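Angiotensin-converting enzyme (Anopheles gambiae, PDB 6S1Y) is a zinc metalloprotease of the mosquito that, like many angiotensin-converting enzymes, probably removes dipeptides from the carboxyl ends of peptide substrates. Local coordinates at residues 359-364 against 383-388; 300-305 against 541-546; 351-356 against 390-395. All blocks are in the same frame, centred on the assembly; numbering follows the deposited sequence.

Interaction 1: 359-364 against 383-388. With ZN (zinc ion), chain G; KSN ((2~{S})-2-[[(4~{S})-4-azanyl-5-oxidanyl-5-oxidanylidene-pentanoyl]amino]pentanedioic acid), chain H.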
# COMPACT_ATOMS: atom_id res chain seq x y z
N LEU A 359 -3.29 -2.54 11.29
CA LEU A 359 -3.12 -2.22 12.70
C LEU A 359 -1.92 -1.32 12.92
O LEU A 359 -1.85 -0.64 13.94
CB LEU A 359 -2.94 -3.48 13.56
CG LEU A 359 -4.20 -4.30 13.85
CD1 LEU A 359 -3.85 -5.66 14.48
CD2 LEU A 359 -5.16 -3.53 14.75
N GLY A 360 -0.96 -1.33 11.98
CA GLY A 360 0.14 -0.40 12.05
C GLY A 360 -0.31 1.03 11.81
O GLY A 360 0.19 1.96 12.45
N HIS A 361 -1.24 1.22 10.87
CA HIS A 361 -1.88 2.52 10.70
C HIS A 361 -2.57 2.95 12.00
O HIS A 361 -2.37 4.07 12.48
CB HIS A 361 -2.92 2.47 9.55
CG HIS A 361 -2.35 2.45 8.16
ND1 HIS A 361 -1.42 3.36 7.72
CD2 HIS A 361 -2.65 1.67 7.09
CE1 HIS A 361 -1.15 3.13 6.45
NE2 HIS A 361 -1.88 2.11 6.04
N ILE A 362 -3.38 2.06 12.58
CA ILE A 362 -4.09 2.39 13.82
C ILE A 362 -3.10 2.80 14.91
O ILE A 362 -3.26 3.85 15.54
CB ILE A 362 -4.95 1.20 14.29
CG1 ILE A 362 -6.06 0.89 13.28
CG2 ILE A 362 -5.55 1.51 15.66
CD1 ILE A 362 -7.07 1.98 13.11
N GLN A 363 -2.06 1.99 15.13
CA GLN A 363 -1.08 2.30 16.16
C GLN A 363 -0.45 3.67 15.91
O GLN A 363 -0.20 4.42 16.85
CB GLN A 363 0.00 1.23 16.19
CG GLN A 363 1.05 1.44 17.26
CD GLN A 363 0.49 1.32 18.68
OE1 GLN A 363 0.91 2.04 19.59
NE2 GLN A 363 -0.47 0.40 18.86
N TYR A 364 -0.18 4.01 14.66
CA TYR A 364 0.39 5.31 14.38
C TYR A 364 -0.60 6.40 14.80
O TYR A 364 -0.23 7.35 15.50
CB TYR A 364 0.73 5.40 12.89
CG TYR A 364 1.91 6.28 12.48
CD1 TYR A 364 2.43 7.27 13.30
CD2 TYR A 364 2.49 6.11 11.21
CE1 TYR A 364 3.50 8.08 12.88
CE2 TYR A 364 3.56 6.89 10.79
CZ TYR A 364 4.06 7.88 11.61
OH TYR A 364 5.13 8.63 11.13
N PHE A 383 6.17 6.45 5.77
CA PHE A 383 6.22 6.03 7.17
C PHE A 383 4.92 5.34 7.58
O PHE A 383 4.94 4.32 8.26
CB PHE A 383 6.48 7.21 8.09
CG PHE A 383 7.91 7.63 8.17
CD1 PHE A 383 8.61 7.98 7.04
CD2 PHE A 383 8.54 7.71 9.40
CE1 PHE A 383 9.91 8.39 7.12
CE2 PHE A 383 9.84 8.13 9.49
CZ PHE A 383 10.54 8.46 8.35
N HIS A 384 3.77 5.89 7.17
CA HIS A 384 2.50 5.31 7.58
C HIS A 384 2.33 3.89 7.05
O HIS A 384 1.85 3.00 7.76
CB HIS A 384 1.35 6.17 7.10
CG HIS A 384 0.45 6.62 8.20
ND1 HIS A 384 -0.34 5.74 8.91
CD2 HIS A 384 0.24 7.84 8.72
CE1 HIS A 384 -1.02 6.41 9.82
NE2 HIS A 384 -0.69 7.69 9.73
N GLU A 385 2.72 3.67 5.78
CA GLU A 385 2.59 2.34 5.19
C GLU A 385 3.61 1.36 5.74
O GLU A 385 3.38 0.15 5.71
CB GLU A 385 2.72 2.46 3.67
CG GLU A 385 1.76 3.47 3.06
CD GLU A 385 0.32 3.14 3.38
OE1 GLU A 385 0.03 1.96 3.66
OE2 GLU A 385 -0.50 4.07 3.38
N ALA A 386 4.72 1.85 6.28
CA ALA A 386 5.79 0.96 6.74
C ALA A 386 5.51 0.31 8.08
O ALA A 386 6.03 -0.78 8.35
CB ALA A 386 7.10 1.75 6.82
N VAL A 387 4.69 0.93 8.94
CA VAL A 387 4.68 0.54 10.35
C VAL A 387 4.24 -0.91 10.52
O VAL A 387 4.93 -1.71 11.16
CB VAL A 387 3.76 1.47 11.17
CG1 VAL A 387 3.63 0.93 12.58
CG2 VAL A 387 4.29 2.89 11.16
N GLY A 388 3.05 -1.26 10.02
CA GLY A 388 2.57 -2.61 10.17
C GLY A 388 3.42 -3.62 9.43
O GLY A 388 3.57 -4.77 9.87
ZN ZN G . -1.66 1.23 4.26
C10 KSN H . -6.93 4.14 1.74
C13 KSN H . -3.82 0.92 2.98
C17 KSN H . -2.42 -2.94 -2.11
C02 KSN H . -1.64 -2.86 -0.79
C03 KSN H . -2.17 -1.85 0.24
C04 KSN H . -3.62 -1.41 0.10
C05 KSN H . -4.53 -1.73 1.31
C07 KSN H . -4.92 0.76 1.91
C08 KSN H . -6.10 1.70 2.10
C09 KSN H . -5.74 3.18 1.87
N01 KSN H . -0.23 -2.53 -1.04
N06 KSN H . -5.18 -0.68 2.11
O11 KSN H . -8.08 3.68 1.46
O12 KSN H . -6.79 5.40 1.89
O14 KSN H . -3.94 0.29 4.07
O15 KSN H . -2.81 1.62 2.79
O16 KSN H . -4.78 -2.87 1.57
O18 KSN H . -3.41 -3.72 -2.16
O19 KSN H . -2.13 -2.29 -3.15
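His361 reaches His384 and the zinc-binding Glu385 because its CG stands anti to its own carbonyl carbon (chi1 -75°), which swings the imidazole along the gap between the two helices; Glu385 sets out in the same way and then bends at chi2, turning its carboxylate back to the same metal. His361 NE2 binds zinc at 2.0 Å and Glu385 OE1 at 1.9 Å. KSN O15 coordinates at 1.9 Å, with O14 of the same carboxylate farther off, and His357 supplies the remaining protein ligand. On the other edge of the His361 ring, ND1 donates to His384 ND1 over 2.9 Å. The bond is nearly straight (164°) and lies close to the plane of the donor ring, but it approaches the acceptor ring from a tilt. His384 is itself held at NE2 by Tyr368, and one face carries Tyr364 CD2 above its centre. Tyr364 also meets Val387, CD2 to CG2 at 3.7 Å, while its hydroxyl passes Phe383 CB and is hydrogen-bonded to Ala379 N. The helices come close where side chains are lacking: Gly360 CA lies 3.8 Å from Gly388 CA, and the axes of the two short helical segments approach to 7.3 Å, at 118° between their directions. This is the gluzincin arrangement, with the second histidine of HExxH on one helix and the downstream glutamate on the next. His361 is gripped at both ring nitrogens, by metal and by His384, which fixes its rotation; the second-shell histidine thus positions a first-shell ligand and may increase its electron donation to zinc.

Interaction 2: 300-305 against 541-546; sequences LNMTKL and QLKEML. With NAG (2-acetamido-2-deoxy-beta-D-glucopyranose), chain C.
Met302 lies against the helix at Leu542 and Leu546, and these apolar meetings form the close, buried part of the contact, bordered by the aliphatic chain of Lys543. The thioether runs inward with CG anti to its carbonyl carbon (chi1 -64°) and turns at chi3, so that SD comes to 3.9 Å from Leu542 CD2 and the methyl CE to 3.8 Å from Leu546 CD1, crossing both leucines at about a right angle. Alongside, the Met302 and Lys543 chains slide past each other in opposite directions, CG to CG at 3.7 Å. Toward the partly exposed side the character changes. The aliphatic part of Lys543 passes the backbone of Asn301, with CD only 3.1 Å from Asn301 O, and its bend at chi3 carries NZ on to the sugar instead of to the protein chain. There NZ donates to NAG O6 over 2.7 Å, with the ring oxygen O5 also close. NAG C1 is joined covalently to Asn301 ND2, and Asn540 ND2 adds another hydrogen bond to the same sugar. The glycan therefore bridges loop and helix at their outer margin, where no direct hydrogen bond links the two segments. Asn301, with positive phi (57°), is the C-prime residue of a Schellman motif closing helix 286-299, in which Met302 N bonds to Phe297 O; followed by Met302 and Thr303, it also forms an Asn-X-Thr N-glycosylation sequon.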
# COMPACT_ATOMS: atom_id res chain seq x y z
N LEU A 300 5.26 -4.90 22.62
CA LEU A 300 6.29 -3.90 22.38
C LEU A 300 6.13 -2.67 23.27
O LEU A 300 6.73 -1.62 22.98
CB LEU A 300 6.30 -3.47 20.91
CG LEU A 300 6.54 -4.53 19.84
CD1 LEU A 300 6.29 -3.98 18.44
CD2 LEU A 300 7.96 -5.08 19.93
N ASN A 301 5.34 -2.77 24.34
CA ASN A 301 5.04 -1.62 25.20
C ASN A 301 4.43 -0.48 24.39
O ASN A 301 4.74 0.69 24.61
CB ASN A 301 6.27 -1.13 25.95
CG ASN A 301 5.91 -0.27 27.16
OD1 ASN A 301 5.00 -0.59 27.90
ND2 ASN A 301 6.64 0.83 27.34
N MET A 302 3.55 -0.82 23.46
CA MET A 302 2.85 0.14 22.63
C MET A 302 1.37 0.06 22.95
O MET A 302 0.92 -0.86 23.63
CB MET A 302 3.14 -0.12 21.13
CG MET A 302 4.64 0.07 20.76
SD MET A 302 5.10 -0.15 19.00
CE MET A 302 4.47 1.38 18.31
N THR A 303 0.60 1.01 22.43
CA THR A 303 -0.76 1.22 22.93
C THR A 303 -1.68 0.07 22.54
O THR A 303 -1.75 -0.32 21.37
CB THR A 303 -1.33 2.53 22.39
OG1 THR A 303 -0.49 3.61 22.80
CG2 THR A 303 -2.76 2.73 22.90
N LYS A 304 -2.39 -0.46 23.54
CA LYS A 304 -3.44 -1.44 23.31
C LYS A 304 -4.62 -0.80 22.59
O LYS A 304 -4.90 0.39 22.76
CB LYS A 304 -3.91 -2.01 24.66
CG LYS A 304 -4.93 -3.14 24.57
CD LYS A 304 -5.87 -3.15 25.77
CE LYS A 304 -5.95 -4.53 26.43
NZ LYS A 304 -6.10 -5.66 25.45
N LEU A 305 -5.33 -1.59 21.79
CA LEU A 305 -6.44 -1.03 21.02
C LEU A 305 -7.55 -0.59 21.98
O LEU A 305 -7.96 -1.37 22.83
CB LEU A 305 -7.00 -2.06 20.03
CG LEU A 305 -6.10 -2.42 18.83
CD1 LEU A 305 -6.67 -3.57 18.04
CD2 LEU A 305 -5.90 -1.21 17.93
N GLN A 541 11.88 2.75 21.10
CA GLN A 541 12.42 3.63 20.07
C GLN A 541 11.41 3.84 18.94
O GLN A 541 11.33 4.93 18.36
CB GLN A 541 13.72 3.07 19.52
CG GLN A 541 14.92 3.23 20.46
CD GLN A 541 15.26 4.68 20.71
OE1 GLN A 541 15.62 5.42 19.79
NE2 GLN A 541 15.15 5.10 21.97
N LEU A 542 10.61 2.82 18.64
CA LEU A 542 9.59 2.97 17.61
C LEU A 542 8.51 3.96 18.05
O LEU A 542 8.18 4.89 17.30
CB LEU A 542 9.01 1.60 17.27
CG LEU A 542 7.94 1.52 16.19
CD1 LEU A 542 8.43 2.11 14.87
CD2 LEU A 542 7.50 0.07 15.98
N LYS A 543 7.95 3.77 19.26
CA LYS A 543 7.01 4.73 19.85
C LYS A 543 7.48 6.17 19.66
O LYS A 543 6.71 7.04 19.25
CB LYS A 543 6.85 4.49 21.36
CG LYS A 543 6.01 3.33 21.78
CD LYS A 543 6.15 3.12 23.30
CE LYS A 543 5.45 4.21 24.11
NZ LYS A 543 5.75 4.06 25.56
N GLU A 544 8.74 6.44 20.01
CA GLU A 544 9.26 7.79 19.94
C GLU A 544 9.14 8.35 18.53
O GLU A 544 8.71 9.50 18.33
CB GLU A 544 10.72 7.82 20.42
CG GLU A 544 11.23 9.21 20.76
CD GLU A 544 12.73 9.26 21.06
OE1 GLU A 544 13.25 8.31 21.69
OE2 GLU A 544 13.39 10.26 20.67
N MET A 545 9.52 7.56 17.52
CA MET A 545 9.43 8.05 16.15
C MET A 545 7.98 8.36 15.78
O MET A 545 7.67 9.43 15.27
CB MET A 545 10.03 7.03 15.18
CG MET A 545 9.98 7.47 13.72
SD MET A 545 10.94 6.38 12.62
CE MET A 545 9.88 4.96 12.48
N LEU A 546 7.07 7.43 16.07
CA LEU A 546 5.68 7.60 15.68
C LEU A 546 5.00 8.73 16.44
O LEU A 546 4.11 9.38 15.89
CB LEU A 546 4.91 6.30 15.90
CG LEU A 546 5.53 5.06 15.24
CD1 LEU A 546 4.60 3.87 15.41
CD2 LEU A 546 5.82 5.32 13.78
C1 NAG C . 6.46 1.75 28.45
C2 NAG C . 7.75 1.75 29.27
C3 NAG C . 7.66 2.75 30.42
C4 NAG C . 7.25 4.13 29.92
C5 NAG C . 5.97 4.01 29.08
C6 NAG C . 5.56 5.31 28.42
C7 NAG C . 9.11 -0.30 29.40
C8 NAG C . 9.24 -1.66 30.00
N2 NAG C . 8.04 0.42 29.78
O3 NAG C . 8.94 2.84 31.03
O4 NAG C . 7.04 5.01 31.02
O5 NAG C . 6.16 3.07 28.02
O6 NAG C . 4.38 5.14 27.64
O7 NAG C . 9.94 0.14 28.61

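Interaction 3: 351-356 against 390-395; sequences EFFVVH and VLSLSV
Phe352, Phe353 and His356 face Leu391, Ser392 and Val395 across a pair of roughly antiparallel helices, the one that carries HExxH further along and the one that has already contributed the zinc-binding glutamate. The axes of these short segments come within 9.1 Å at 141°, and side chains and one water fill the space between them. Phe352 makes the lightest touch, bringing CE2 to 4.4 Å from Val395 CG1. Its carbonyl oxygen matters more, as the acceptor for His356 one turn later. The Phe353 ring is carried toward the partner helix, with CG anti to its carbonyl carbon (chi1 -65°), which brings its CD1-CE1 side against Ser392 and Val395; CE1 is 4.0 Å from Val395 CG1, the two side chains sliding past each other in opposite directions. Its carbonyl oxygen does not bond Ser392 directly. Instead a water donates to Phe353 O at 3.0 Å and accepts from Ser392 OG at 2.6 Å, making a polar bridge between the helices; Ser392 OG also makes a weak bond back to Gly388 O. His356 points into the pair, with CB 3.4 Å from Ser392 OG. Its ND1 donates to Phe352 O at 2.9 Å, a straight bond (166°) close to the imidazole plane though tilted from the carbonyl plane, and this holds the ring's rotation while CE1 sits over the face of Phe352. Beyond the seam, Phe296 and Phe297 of helix 286-299 pack on Leu391, and Phe296 also on Val395. With ND1 turned back to its own helix, His356 presents NE2 to the methyl Val395 CG2 at 3.6 Å.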
# COMPACT_ATOMS: atom_id res chain seq x y z
N GLU A 351 -4.14 -12.52 4.41
CA GLU A 351 -4.97 -11.58 5.15
C GLU A 351 -4.42 -11.32 6.55
O GLU A 351 -4.56 -10.22 7.08
CB GLU A 351 -6.41 -12.12 5.22
CG GLU A 351 -7.19 -12.13 3.91
CD GLU A 351 -7.98 -10.84 3.67
OE1 GLU A 351 -8.53 -10.67 2.56
OE2 GLU A 351 -8.05 -10.00 4.57
N PHE A 352 -3.79 -12.32 7.17
CA PHE A 352 -3.13 -12.10 8.45
C PHE A 352 -2.12 -10.96 8.37
O PHE A 352 -2.02 -10.16 9.30
CB PHE A 352 -2.45 -13.39 8.91
CG PHE A 352 -2.20 -13.47 10.39
CD1 PHE A 352 -3.07 -12.88 11.31
CD2 PHE A 352 -1.11 -14.17 10.87
CE1 PHE A 352 -2.84 -12.99 12.69
CE2 PHE A 352 -0.87 -14.28 12.26
CZ PHE A 352 -1.74 -13.69 13.16
N PHE A 353 -1.35 -10.88 7.27
CA PHE A 353 -0.41 -9.77 7.09
C PHE A 353 -1.13 -8.46 6.82
O PHE A 353 -0.69 -7.40 7.28
CB PHE A 353 0.59 -10.06 5.95
CG PHE A 353 1.50 -11.21 6.24
CD1 PHE A 353 2.19 -11.27 7.44
CD2 PHE A 353 1.60 -12.27 5.35
CE1 PHE A 353 2.99 -12.36 7.73
CE2 PHE A 353 2.40 -13.35 5.63
CZ PHE A 353 3.10 -13.41 6.83
N VAL A 354 -2.22 -8.49 6.05
CA VAL A 354 -3.00 -7.26 5.88
C VAL A 354 -3.47 -6.75 7.24
O VAL A 354 -3.40 -5.55 7.52
CB VAL A 354 -4.19 -7.50 4.92
CG1 VAL A 354 -5.10 -6.29 4.93
CG2 VAL A 354 -3.70 -7.78 3.49
N VAL A 355 -3.92 -7.66 8.12
CA VAL A 355 -4.33 -7.27 9.46
C VAL A 355 -3.25 -6.42 10.11
O VAL A 355 -3.50 -5.30 10.58
CB VAL A 355 -4.67 -8.51 10.30
CG1 VAL A 355 -4.81 -8.18 11.78
CG2 VAL A 355 -5.98 -9.14 9.79
N HIS A 356 -2.02 -6.92 10.10
CA HIS A 356 -0.91 -6.18 10.70
C HIS A 356 -0.65 -4.86 9.98
O HIS A 356 -0.40 -3.84 10.64
CB HIS A 356 0.35 -7.04 10.68
CG HIS A 356 0.33 -8.15 11.67
ND1 HIS A 356 -0.31 -9.34 11.43
CD2 HIS A 356 0.85 -8.24 12.92
CE1 HIS A 356 -0.18 -10.12 12.49
NE2 HIS A 356 0.52 -9.48 13.40
N VAL A 390 6.62 -3.63 9.12
CA VAL A 390 7.75 -3.99 9.97
C VAL A 390 7.37 -5.14 10.89
O VAL A 390 8.10 -6.12 11.03
CB VAL A 390 8.26 -2.77 10.76
CG1 VAL A 390 9.21 -3.21 11.86
CG2 VAL A 390 8.95 -1.78 9.81
N LEU A 391 6.20 -5.05 11.52
CA LEU A 391 5.74 -6.18 12.32
C LEU A 391 5.60 -7.43 11.45
O LEU A 391 6.00 -8.52 11.86
CB LEU A 391 4.41 -5.89 13.02
CG LEU A 391 4.33 -4.75 14.04
CD1 LEU A 391 3.27 -5.04 15.11
CD2 LEU A 391 5.66 -4.48 14.66
N SER A 392 5.02 -7.28 10.26
CA SER A 392 4.81 -8.45 9.40
C SER A 392 6.12 -9.12 9.05
O SER A 392 6.15 -10.35 8.88
CB SER A 392 4.07 -8.06 8.12
OG SER A 392 2.72 -7.77 8.39
N LEU A 393 7.21 -8.36 8.93
CA LEU A 393 8.53 -8.98 8.71
C LEU A 393 8.90 -9.92 9.85
O LEU A 393 9.44 -11.00 9.61
CB LEU A 393 9.61 -7.90 8.53
CG LEU A 393 9.61 -7.22 7.15
CD1 LEU A 393 10.60 -6.07 7.08
CD2 LEU A 393 9.94 -8.21 6.06
N SER A 394 8.64 -9.54 11.11
CA SER A 394 8.92 -10.44 12.22
C SER A 394 7.95 -11.62 12.23
O SER A 394 8.36 -12.77 12.42
CB SER A 394 8.85 -9.70 13.57
OG SER A 394 9.97 -8.86 13.79
N VAL A 395 6.66 -11.34 12.02
CA VAL A 395 5.64 -12.38 12.07
C VAL A 395 5.90 -13.45 11.03
O VAL A 395 5.49 -14.60 11.20
CB VAL A 395 4.24 -11.77 11.86
CG1 VAL A 395 3.25 -12.89 11.66
CG2 VAL A 395 3.82 -10.94 13.04
O HOH W 1 2.01 -6.42 6.27

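How the interactions relate
Interactions 1 and 3 join the same two helices, 349-368 and 381-395, at successive places, both buried: the first lies where glycines let the backbones touch and zinc binds, the second where the gap is wider and filled by side chains and a water. Interaction 2 is farther from the chain's centre and is edged by a glycan. It nevertheless meets interaction 1 directly, Gln363 NE2 probably bonding to Thr303 O, and touches interaction 3 through Leu300 on Leu391. The chemistry follows position: metal coordination and an imidazole pair at the active site, apolar contacts with one bridging water along the helices, buried thioether packing with a lysine-sugar bond at the partly exposed margin.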